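Local coordinates for CIR protein (Plasmodium chabaudi chabaudi, PDB 6ZYV), which is of unknown function but belongs to the PIR family of variant antigens, membrane proteins probably associated with malaria-infected red blood cells, at residues 19-24 with 35-40; 23-28 with 53-58; 183-188 with 233-238. The protein carries 5 engineered substitutions. All coordinates share one frame; numbering follows the deposited sequence.

Contact 1 (19-24 with 35-40); sequences DDCLQI and DTLYSD
Y38 turns the edge of its ring to C21, and the backbone carbonyl of C21 lies close to the ring plane. The hydroxyl and the adjacent ring carbon CE2 both meet this one oxygen. Y38 OH donates to C21 O at 3.3 Å, in the carbonyl plane, with a C=O...donor angle of 150°. Beside it, Y38 CE2 comes within 3.2 Å of C21 O. The tyrosine reaches this place with CG set between its backbone N and carbonyl carbon (chi1 55°). The hydroxyl end also passes Q23, where CB lies 4.0 Å from Y38 OH. The amide of Q23 is nearly parallel to the ring, with the two planes 16° apart. L37 adds an apolar touch: its CD2 lies 4.1 Å from C21 CB. This branch and the tyrosine edge both border the cysteine.

C21 is the first residue to leave helical geometry after helix 8-20. Its SG is bonded to C32 in a disulfide, which ties the helix end to the following loop. I18 of the same helix and K58 and A61 of helix 55-71 also touch Y38. The contact packs 35-40 against the end of helix 8-20, and Y38 also rests on helix 55-71. The carbonyl of the residue leaving the helix thus receives a side-chain donor from Y38, while the disulfide separately holds the same residue.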
loop_
_atom_site.group_PDB
_atom_site.type_symbol
_atom_site.label_atom_id
_atom_site.label_comp_id
_atom_site.label_asym_id
_atom_site.label_seq_id
_atom_site.Cartn_x
_atom_site.Cartn_y
_atom_site.Cartn_z
ATOM N N ASP A 19 6.656 1.824 -7.539
ATOM C CA ASP A 19 7.764 0.917 -7.259
ATOM C C ASP A 19 8.805 0.923 -8.384
ATOM O O ASP A 19 9.994 1.138 -8.120
ATOM C CB ASP A 19 7.263 -0.523 -7.035
ATOM C CG ASP A 19 6.959 -0.888 -5.604
ATOM O OD1 ASP A 19 7.395 -0.153 -4.705
ATOM O OD2 ASP A 19 6.266 -1.913 -5.382
ATOM N N ASP A 20 8.368 0.712 -9.633
ATOM C CA ASP A 20 9.288 0.689 -10.761
ATOM C C ASP A 20 10.018 2.024 -10.952
ATOM O O ASP A 20 11.151 2.033 -11.435
ATOM C CB ASP A 20 8.539 0.284 -12.044
ATOM C CG ASP A 20 7.797 -1.042 -11.922
ATOM O OD1 ASP A 20 8.175 -1.857 -11.050
ATOM O OD2 ASP A 20 6.831 -1.260 -12.690
ATOM N N CYS A 21 9.414 3.138 -10.538
ATOM C CA CYS A 21 9.994 4.451 -10.753
ATOM C C CYS A 21 10.754 5.029 -9.607
ATOM O O CYS A 21 11.123 6.193 -9.722
ATOM C CB CYS A 21 8.915 5.424 -11.201
ATOM S SG CYS A 21 8.507 5.307 -12.953
ATOM N N LEU A 22 10.984 4.291 -8.513
ATOM C CA LEU A 22 11.615 4.898 -7.346
ATOM C C LEU A 22 13.068 5.385 -7.572
ATOM O O LEU A 22 13.532 6.250 -6.823
ATOM C CB LEU A 22 11.502 4.009 -6.111
ATOM C CG LEU A 22 11.038 4.724 -4.829
ATOM C CD1 LEU A 22 9.819 5.631 -5.062
ATOM C CD2 LEU A 22 10.723 3.736 -3.754
ATOM N N GLN A 23 13.758 4.884 -8.612
ATOM C CA GLN A 23 15.109 5.332 -8.983
ATOM C C GLN A 23 16.182 5.159 -7.889
ATOM O O GLN A 23 17.289 5.686 -8.027
ATOM C CB GLN A 23 15.081 6.794 -9.478
ATOM C CG GLN A 23 15.216 6.952 -10.987
ATOM C CD GLN A 23 14.038 6.386 -11.731
ATOM O OE1 GLN A 23 14.077 5.255 -12.233
ATOM N NE2 GLN A 23 12.964 7.165 -11.824
ATOM N N ILE A 24 15.869 4.424 -6.821
ATOM C CA ILE A 24 16.817 4.195 -5.738
ATOM C C ILE A 24 17.631 2.943 -6.023
ATOM O O ILE A 24 17.072 1.858 -6.177
ATOM C CB ILE A 24 16.092 4.129 -4.375
ATOM C CG1 ILE A 24 15.436 5.472 -4.052
ATOM C CG2 ILE A 24 17.039 3.697 -3.261
ATOM C CD1 ILE A 24 14.410 5.355 -3.125
ATOM N N ASP A 35 9.903 8.815 -16.396
ATOM C CA ASP A 35 10.893 9.508 -15.568
ATOM C C ASP A 35 10.368 10.755 -14.863
ATOM O O ASP A 35 10.988 11.207 -13.904
ATOM C CB ASP A 35 12.131 9.863 -16.398
ATOM C CG ASP A 35 12.921 8.659 -16.868
ATOM O OD1 ASP A 35 12.776 7.570 -16.256
ATOM O OD2 ASP A 35 13.699 8.807 -17.832
ATOM N N THR A 36 9.250 11.313 -15.329
ATOM C CA THR A 36 8.683 12.510 -14.725
ATOM C C THR A 36 7.478 12.237 -13.817
ATOM O O THR A 36 6.939 13.195 -13.271
ATOM C CB THR A 36 8.347 13.523 -15.829
ATOM O OG1 THR A 36 7.435 12.918 -16.755
ATOM C CG2 THR A 36 9.588 14.008 -16.573
ATOM N N LEU A 37 7.077 10.955 -13.632
ATOM C CA LEU A 37 5.908 10.500 -12.862
ATOM C C LEU A 37 5.604 11.291 -11.584
ATOM O O LEU A 37 4.494 11.805 -11.429
ATOM C CB LEU A 37 6.022 9.005 -12.525
ATOM C CG LEU A 37 4.785 8.369 -11.913
ATOM C CD1 LEU A 37 3.787 8.008 -12.985
ATOM C CD2 LEU A 37 5.146 7.131 -11.142
ATOM N N TYR A 38 6.586 11.396 -10.672
ATOM C CA TYR A 38 6.384 12.105 -9.418
ATOM C C TYR A 38 7.118 13.424 -9.338
ATOM O O TYR A 38 7.120 14.013 -8.272
ATOM C CB TYR A 38 6.740 11.208 -8.209
ATOM C CG TYR A 38 8.141 10.631 -8.250
ATOM C CD1 TYR A 38 9.241 11.391 -7.878
ATOM C CD2 TYR A 38 8.366 9.332 -8.672
ATOM C CE1 TYR A 38 10.528 10.870 -7.921
ATOM C CE2 TYR A 38 9.648 8.798 -8.718
ATOM C CZ TYR A 38 10.729 9.567 -8.339
ATOM O OH TYR A 38 11.997 9.028 -8.379
ATOM N N SER A 39 7.724 13.908 -10.441
ATOM C CA SER A 39 8.508 15.146 -10.451
ATOM C C SER A 39 7.764 16.356 -9.887
ATOM O O SER A 39 8.367 17.163 -9.179
ATOM C CB SER A 39 9.062 15.446 -11.839
ATOM O OG SER A 39 8.042 15.699 -12.789
ATOM N N ASP A 40 6.444 16.438 -10.132
ATOM C CA ASP A 40 5.578 17.500 -9.602
ATOM C C ASP A 40 5.553 17.544 -8.071
ATOM O O ASP A 40 5.192 18.564 -7.498
ATOM C CB ASP A 40 4.129 17.289 -10.085
ATOM C CG ASP A 40 3.859 17.696 -11.535
ATOM O OD1 ASP A 40 4.403 18.747 -11.975
ATOM O OD2 ASP A 40 3.088 16.969 -12.224
#

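Contact 2 (23-28 with 53-58)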
loop_
_atom_site.group_PDB
_atom_site.type_symbol
_atom_site.label_atom_id
_atom_site.label_comp_id
_atom_site.label_asym_id
_atom_site.label_seq_id
_atom_site.Cartn_x
_atom_site.Cartn_y
_atom_site.Cartn_z
ATOM N N GLN A 23 13.758 4.884 -8.612
ATOM C CA GLN A 23 15.109 5.332 -8.983
ATOM C C GLN A 23 16.182 5.159 -7.889
ATOM O O GLN A 23 17.289 5.686 -8.027
ATOM C CB GLN A 23 15.081 6.794 -9.478
ATOM C CG GLN A 23 15.216 6.952 -10.987
ATOM C CD GLN A 23 14.038 6.386 -11.731
ATOM O OE1 GLN A 23 14.077 5.255 -12.233
ATOM N NE2 GLN A 23 12.964 7.165 -11.824
ATOM N N ILE A 24 15.869 4.424 -6.821
ATOM C CA ILE A 24 16.817 4.195 -5.738
ATOM C C ILE A 24 17.631 2.943 -6.023
ATOM O O ILE A 24 17.072 1.858 -6.177
ATOM C CB ILE A 24 16.092 4.129 -4.375
ATOM C CG1 ILE A 24 15.436 5.472 -4.052
ATOM C CG2 ILE A 24 17.039 3.697 -3.261
ATOM C CD1 ILE A 24 14.410 5.355 -3.125
ATOM N N ASP A 25 18.950 3.115 -6.125
ATOM C CA ASP A 25 19.955 2.083 -6.395
ATOM C C ASP A 25 19.802 0.799 -5.553
ATOM O O ASP A 25 19.836 -0.306 -6.099
ATOM C CB ASP A 25 21.383 2.671 -6.246
ATOM C CG ASP A 25 21.570 3.662 -5.094
ATOM O OD1 ASP A 25 20.944 4.751 -5.136
ATOM O OD2 ASP A 25 22.352 3.350 -4.156
ATOM N N THR A 26 19.625 0.956 -4.232
ATOM C CA THR A 26 19.490 -0.154 -3.291
ATOM C C THR A 26 18.160 -0.905 -3.427
ATOM O O THR A 26 18.086 -2.087 -3.089
ATOM C CB THR A 26 19.733 0.343 -1.863
ATOM O OG1 THR A 26 18.676 1.225 -1.486
ATOM C CG2 THR A 26 21.062 1.064 -1.721
ATOM N N ILE A 27 17.109 -0.220 -3.890
ATOM C CA ILE A 27 15.810 -0.860 -4.088
ATOM C C ILE A 27 15.563 -1.006 -5.580
ATOM O O ILE A 27 15.561 -0.003 -6.304
ATOM C CB ILE A 27 14.642 -0.081 -3.430
ATOM C CG1 ILE A 27 14.818 0.055 -1.906
ATOM C CG2 ILE A 27 13.287 -0.720 -3.799
ATOM C CD1 ILE A 27 13.713 0.885 -1.235
ATOM N N TYR A 28 15.352 -2.241 -6.042
ATOM C CA TYR A 28 15.052 -2.464 -7.445
ATOM C C TYR A 28 13.927 -3.448 -7.624
ATOM O O TYR A 28 14.061 -4.619 -7.276
ATOM C CB TYR A 28 16.278 -2.908 -8.248
ATOM C CG TYR A 28 15.998 -2.976 -9.736
ATOM C CD1 TYR A 28 15.531 -4.144 -10.325
ATOM C CD2 TYR A 28 16.188 -1.869 -10.548
ATOM C CE1 TYR A 28 15.250 -4.205 -11.683
ATOM C CE2 TYR A 28 15.926 -1.923 -11.912
ATOM C CZ TYR A 28 15.456 -3.094 -12.476
ATOM O OH TYR A 28 15.191 -3.151 -13.821
ATOM N N GLU A 53 16.958 14.979 -5.700
ATOM C CA GLU A 53 18.377 14.627 -5.675
ATOM C C GLU A 53 18.663 13.392 -4.814
ATOM O O GLU A 53 19.363 12.479 -5.255
ATOM C CB GLU A 53 19.206 15.831 -5.198
ATOM C CG GLU A 53 20.701 15.568 -5.126
ATOM C CD GLU A 53 21.525 16.704 -4.542
ATOM O OE1 GLU A 53 20.930 17.637 -3.950
ATOM O OE2 GLU A 53 22.770 16.657 -4.671
ATOM N N THR A 54 18.113 13.358 -3.598
ATOM C CA THR A 54 18.341 12.243 -2.692
ATOM C C THR A 54 17.260 11.152 -2.803
ATOM O O THR A 54 16.198 11.372 -3.392
ATOM C CB THR A 54 18.526 12.750 -1.248
ATOM O OG1 THR A 54 17.271 13.166 -0.716
ATOM C CG2 THR A 54 19.549 13.874 -1.148
ATOM N N ASN A 55 17.563 9.966 -2.246
ATOM C CA ASN A 55 16.676 8.812 -2.163
ATOM C C ASN A 55 15.459 9.146 -1.300
ATOM O O ASN A 55 14.351 8.720 -1.620
ATOM C CB ASN A 55 17.418 7.624 -1.548
ATOM C CG ASN A 55 18.452 7.038 -2.462
ATOM O OD1 ASN A 55 18.359 7.169 -3.692
ATOM N ND2 ASN A 55 19.456 6.380 -1.880
ATOM N N ASN A 56 15.661 9.916 -0.218
ATOM C CA ASN A 56 14.594 10.337 0.665
ATOM C C ASN A 56 13.627 11.266 -0.062
ATOM O O ASN A 56 12.428 11.197 0.194
ATOM C CB ASN A 56 15.152 11.030 1.892
ATOM C CG ASN A 56 15.868 10.105 2.853
ATOM O OD1 ASN A 56 15.730 8.878 2.811
ATOM N ND2 ASN A 56 16.652 10.680 3.740
ATOM N N ASP A 57 14.146 12.125 -0.966
ATOM C CA ASP A 57 13.348 13.046 -1.780
ATOM C C ASP A 57 12.460 12.245 -2.726
ATOM O O ASP A 57 11.298 12.576 -2.891
ATOM C CB ASP A 57 14.253 13.982 -2.618
ATOM C CG ASP A 57 14.902 15.125 -1.859
ATOM O OD1 ASP A 57 14.776 15.161 -0.613
ATOM O OD2 ASP A 57 15.556 15.985 -2.515
ATOM N N LYS A 58 13.004 11.199 -3.351
ATOM C CA LYS A 58 12.265 10.351 -4.287
ATOM C C LYS A 58 11.161 9.564 -3.576
ATOM O O LYS A 58 10.061 9.442 -4.116
ATOM C CB LYS A 58 13.227 9.392 -5.012
ATOM C CG LYS A 58 14.239 10.096 -5.907
ATOM C CD LYS A 58 15.287 9.119 -6.453
ATOM C CE LYS A 58 16.424 9.845 -7.122
ATOM N NZ LYS A 58 17.750 9.233 -6.806
#
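Q23, I24 and D25 touch N55 and K58 in the first turn of helix 55-71. This helix has an N-cap: T54 OG1 accepts a weak bond from D57 N, 3.3 Å long with an angle of 150° at the hydrogen. The contact thus joins the loop that leaves helix 8-20 to the capped start of the next helix.

Q23 comes first. Its CB rests against the aliphatic part of K58, 3.8 Å from K58 CD, while its amide leads away. K58 runs nearly straight through its middle torsions and bends only at chi4. Its NZ is near Q23 O but 3.8 Å from it, so the approach is loose.

I24 follows, and it is buried. It lies obliquely across the N55 side chain and lays both branches on it. I24 CG1 is 3.4 Å from N55 OD1, and I24 CG2 is 3.7 Å from N55 CG. Chi1 of -64° turns both branches to N55, with CG1 beside the backbone N and CG2 anti to it. The far methyl CD1 reaches the N55 backbone. I59 in the next turn of the helix also touches I24.

The chain then turns back at D25 and T26, with a weak bond from I27 N to I24 O. D25 is exposed. Its side chain crosses that of N55 at about a right angle, with carboxylate and amide planes 43° apart. D25 OD1 ends 3.8 Å from N55 OD1 and 3.9 Å from N55 ND2.

Contact 3 (183-188 with 233-238)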
loop_
_atom_site.group_PDB
_atom_site.type_symbol
_atom_site.label_atom_id
_atom_site.label_comp_id
_atom_site.label_asym_id
_atom_site.label_seq_id
_atom_site.Cartn_x
_atom_site.Cartn_y
_atom_site.Cartn_z
ATOM N N LYS A 183 -7.552 -21.417 -8.868
ATOM C CA LYS A 183 -6.244 -21.989 -8.549
ATOM C C LYS A 183 -5.387 -20.972 -7.781
ATOM O O LYS A 183 -4.810 -21.327 -6.759
ATOM C CB LYS A 183 -5.523 -22.407 -9.849
ATOM C CG LYS A 183 -4.159 -23.057 -9.633
ATOM C CD LYS A 183 -3.419 -23.364 -10.965
ATOM C CE LYS A 183 -3.621 -24.777 -11.490
ATOM N NZ LYS A 183 -2.343 -25.409 -11.945
ATOM N N ASP A 184 -5.360 -19.703 -8.233
ATOM C CA ASP A 184 -4.592 -18.653 -7.568
ATOM C C ASP A 184 -5.131 -18.304 -6.182
ATOM O O ASP A 184 -4.336 -18.052 -5.280
ATOM C CB ASP A 184 -4.468 -17.401 -8.443
ATOM C CG ASP A 184 -3.625 -17.591 -9.693
ATOM O OD1 ASP A 184 -2.977 -18.664 -9.824
ATOM O OD2 ASP A 184 -3.620 -16.670 -10.551
ATOM N N ALA A 185 -6.464 -18.293 -6.011
ATOM C CA ALA A 185 -7.098 -18.012 -4.737
ATOM C C ALA A 185 -6.770 -19.116 -3.729
ATOM O O ALA A 185 -6.494 -18.811 -2.570
ATOM C CB ALA A 185 -8.602 -17.877 -4.912
ATOM N N GLN A 186 -6.732 -20.386 -4.176
ATOM C CA GLN A 186 -6.372 -21.517 -3.315
ATOM C C GLN A 186 -4.910 -21.436 -2.886
ATOM O O GLN A 186 -4.617 -21.669 -1.718
ATOM C CB GLN A 186 -6.682 -22.872 -3.977
ATOM C CG GLN A 186 -6.634 -24.065 -2.975
ATOM C CD GLN A 186 -7.772 -24.163 -1.952
ATOM O OE1 GLN A 186 -8.950 -24.369 -2.297
ATOM N NE2 GLN A 186 -7.450 -24.015 -0.664
ATOM N N ASN A 187 -4.005 -21.052 -3.801
ATOM C CA ASN A 187 -2.598 -20.857 -3.446
ATOM C C ASN A 187 -2.457 -19.673 -2.473
ATOM O O ASN A 187 -1.653 -19.732 -1.549
ATOM C CB ASN A 187 -1.747 -20.609 -4.687
ATOM C CG ASN A 187 -1.532 -21.846 -5.530
ATOM O OD1 ASN A 187 -1.677 -22.969 -5.065
ATOM N ND2 ASN A 187 -1.174 -21.671 -6.781
ATOM N N PHE A 188 -3.229 -18.604 -2.684
ATOM C CA PHE A 188 -3.222 -17.425 -1.833
ATOM C C PHE A 188 -3.657 -17.756 -0.386
ATOM O O PHE A 188 -2.967 -17.364 0.551
ATOM C CB PHE A 188 -4.103 -16.325 -2.445
ATOM C CG PHE A 188 -4.257 -15.122 -1.536
ATOM C CD1 PHE A 188 -3.231 -14.188 -1.407
ATOM C CD2 PHE A 188 -5.397 -14.960 -0.763
ATOM C CE1 PHE A 188 -3.356 -13.115 -0.525
ATOM C CE2 PHE A 188 -5.510 -13.905 0.123
ATOM C CZ PHE A 188 -4.505 -12.970 0.217
ATOM N N ASN A 233 -16.495 -22.053 -6.574
ATOM C CA ASN A 233 -16.603 -22.108 -5.128
ATOM C C ASN A 233 -15.225 -21.768 -4.558
ATOM O O ASN A 233 -14.370 -22.629 -4.459
ATOM C CB ASN A 233 -17.033 -23.507 -4.726
ATOM C CG ASN A 233 -17.164 -23.765 -3.251
ATOM O OD1 ASN A 233 -17.136 -24.924 -2.819
ATOM N ND2 ASN A 233 -17.332 -22.718 -2.436
ATOM N N PHE A 234 -15.011 -20.515 -4.210
ATOM C CA PHE A 234 -13.735 -20.036 -3.703
ATOM C C PHE A 234 -13.571 -20.377 -2.237
ATOM O O PHE A 234 -14.543 -20.348 -1.485
ATOM C CB PHE A 234 -13.597 -18.524 -3.946
ATOM C CG PHE A 234 -13.375 -18.170 -5.396
ATOM C CD1 PHE A 234 -12.098 -18.087 -5.915
ATOM C CD2 PHE A 234 -14.442 -17.903 -6.238
ATOM C CE1 PHE A 234 -11.891 -17.748 -7.247
ATOM C CE2 PHE A 234 -14.231 -17.560 -7.579
ATOM C CZ PHE A 234 -12.958 -17.507 -8.074
ATOM N N PRO A 235 -12.347 -20.737 -1.812
ATOM C CA PRO A 235 -12.140 -21.036 -0.395
ATOM C C PRO A 235 -12.247 -19.757 0.449
ATOM O O PRO A 235 -11.944 -18.656 -0.022
ATOM C CB PRO A 235 -10.708 -21.617 -0.367
ATOM C CG PRO A 235 -10.031 -20.961 -1.502
ATOM C CD PRO A 235 -11.078 -20.787 -2.568
ATOM N N PRO A 236 -12.688 -19.888 1.706
ATOM C CA PRO A 236 -12.737 -18.709 2.579
ATOM C C PRO A 236 -11.338 -18.335 3.086
ATOM O O PRO A 236 -10.445 -19.179 3.160
ATOM C CB PRO A 236 -13.623 -19.167 3.735
ATOM C CG PRO A 236 -13.357 -20.660 3.833
ATOM C CD PRO A 236 -13.060 -21.129 2.423
ATOM N N LEU A 237 -11.147 -17.069 3.438
ATOM C CA LEU A 237 -9.876 -16.607 3.965
ATOM C C LEU A 237 -9.674 -17.201 5.364
ATOM O O LEU A 237 -10.587 -17.130 6.184
ATOM C CB LEU A 237 -9.867 -15.080 4.053
ATOM C CG LEU A 237 -8.510 -14.486 4.399
ATOM C CD1 LEU A 237 -7.586 -14.538 3.213
ATOM C CD2 LEU A 237 -8.650 -13.080 4.905
ATOM N N PRO A 238 -8.499 -17.816 5.627
ATOM C CA PRO A 238 -8.218 -18.374 6.963
ATOM C C PRO A 238 -8.475 -17.396 8.124
ATOM O O PRO A 238 -8.238 -16.199 7.981
ATOM C CB PRO A 238 -6.739 -18.735 6.880
ATOM C CG PRO A 238 -6.488 -18.945 5.428
ATOM C CD PRO A 238 -7.358 -17.990 4.713
#
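The tail that follows helix 213-226 runs in polyproline II conformation from F234 to L237, and it packs on helix 181-198 through A185, Q186 and F188. F234 meets A185 first. The methyl CB of A185 lies at the ring edge, near the ring plane, 3.6 Å from F234 CD1 and 4.0 Å from F234 CE1. The ring edge comes close to the helix at this alanine.

P235 is next. Its CB is directed to the helix, and CB and CG meet the Q186 side chain, which crosses the proline obliquely. Q186 has CG anti to its backbone N (chi1 -166°) and then bends at chi2 (72°), which carries the amide over to the proline. Q186 OE1 is 3.7 Å from P235 CG, and Q186 CD is 3.9 Å from it. This is packing of an amide on an apolar ring.

The helix under the tail belongs to an all-helical fold. The C181-C226 disulfide links helix 181-198 to helix 213-226, and F234 touches both cysteines. Y219 of helix 213-226 gives a second anchor, with its OH hydrogen-bonded to P235 O. The same tyrosine ring meets that of F188, the planes about 20° apart.

L237 closes the contact against F188, about one helical turn beyond A185. Its CD1 approaches the F188 ring obliquely, 3.8 Å from F188 CE2.

Contacts 1 and 2 are neighbours, with centres 9 Å apart, and both start from the chain around Q23 and I24. K58 bridges them: its CD lies 3.4 Å from L22 O, and its CG lies 3.5 Å from Y38 OH. Together they fasten the long loop between helix 8-20 and helix 55-71 to both helices. Contact 3 is separate, on the opposite side of the chain's centre. Its centre is 34 Å from that of contact 1 and 36 Å from that of contact 2. The nearest atoms of contacts 1 and 3 are about 16 Å apart. Contact 3 packs the last modelled part of the chain, which precedes the predicted transmembrane helix in the sequence, onto helix 181-198.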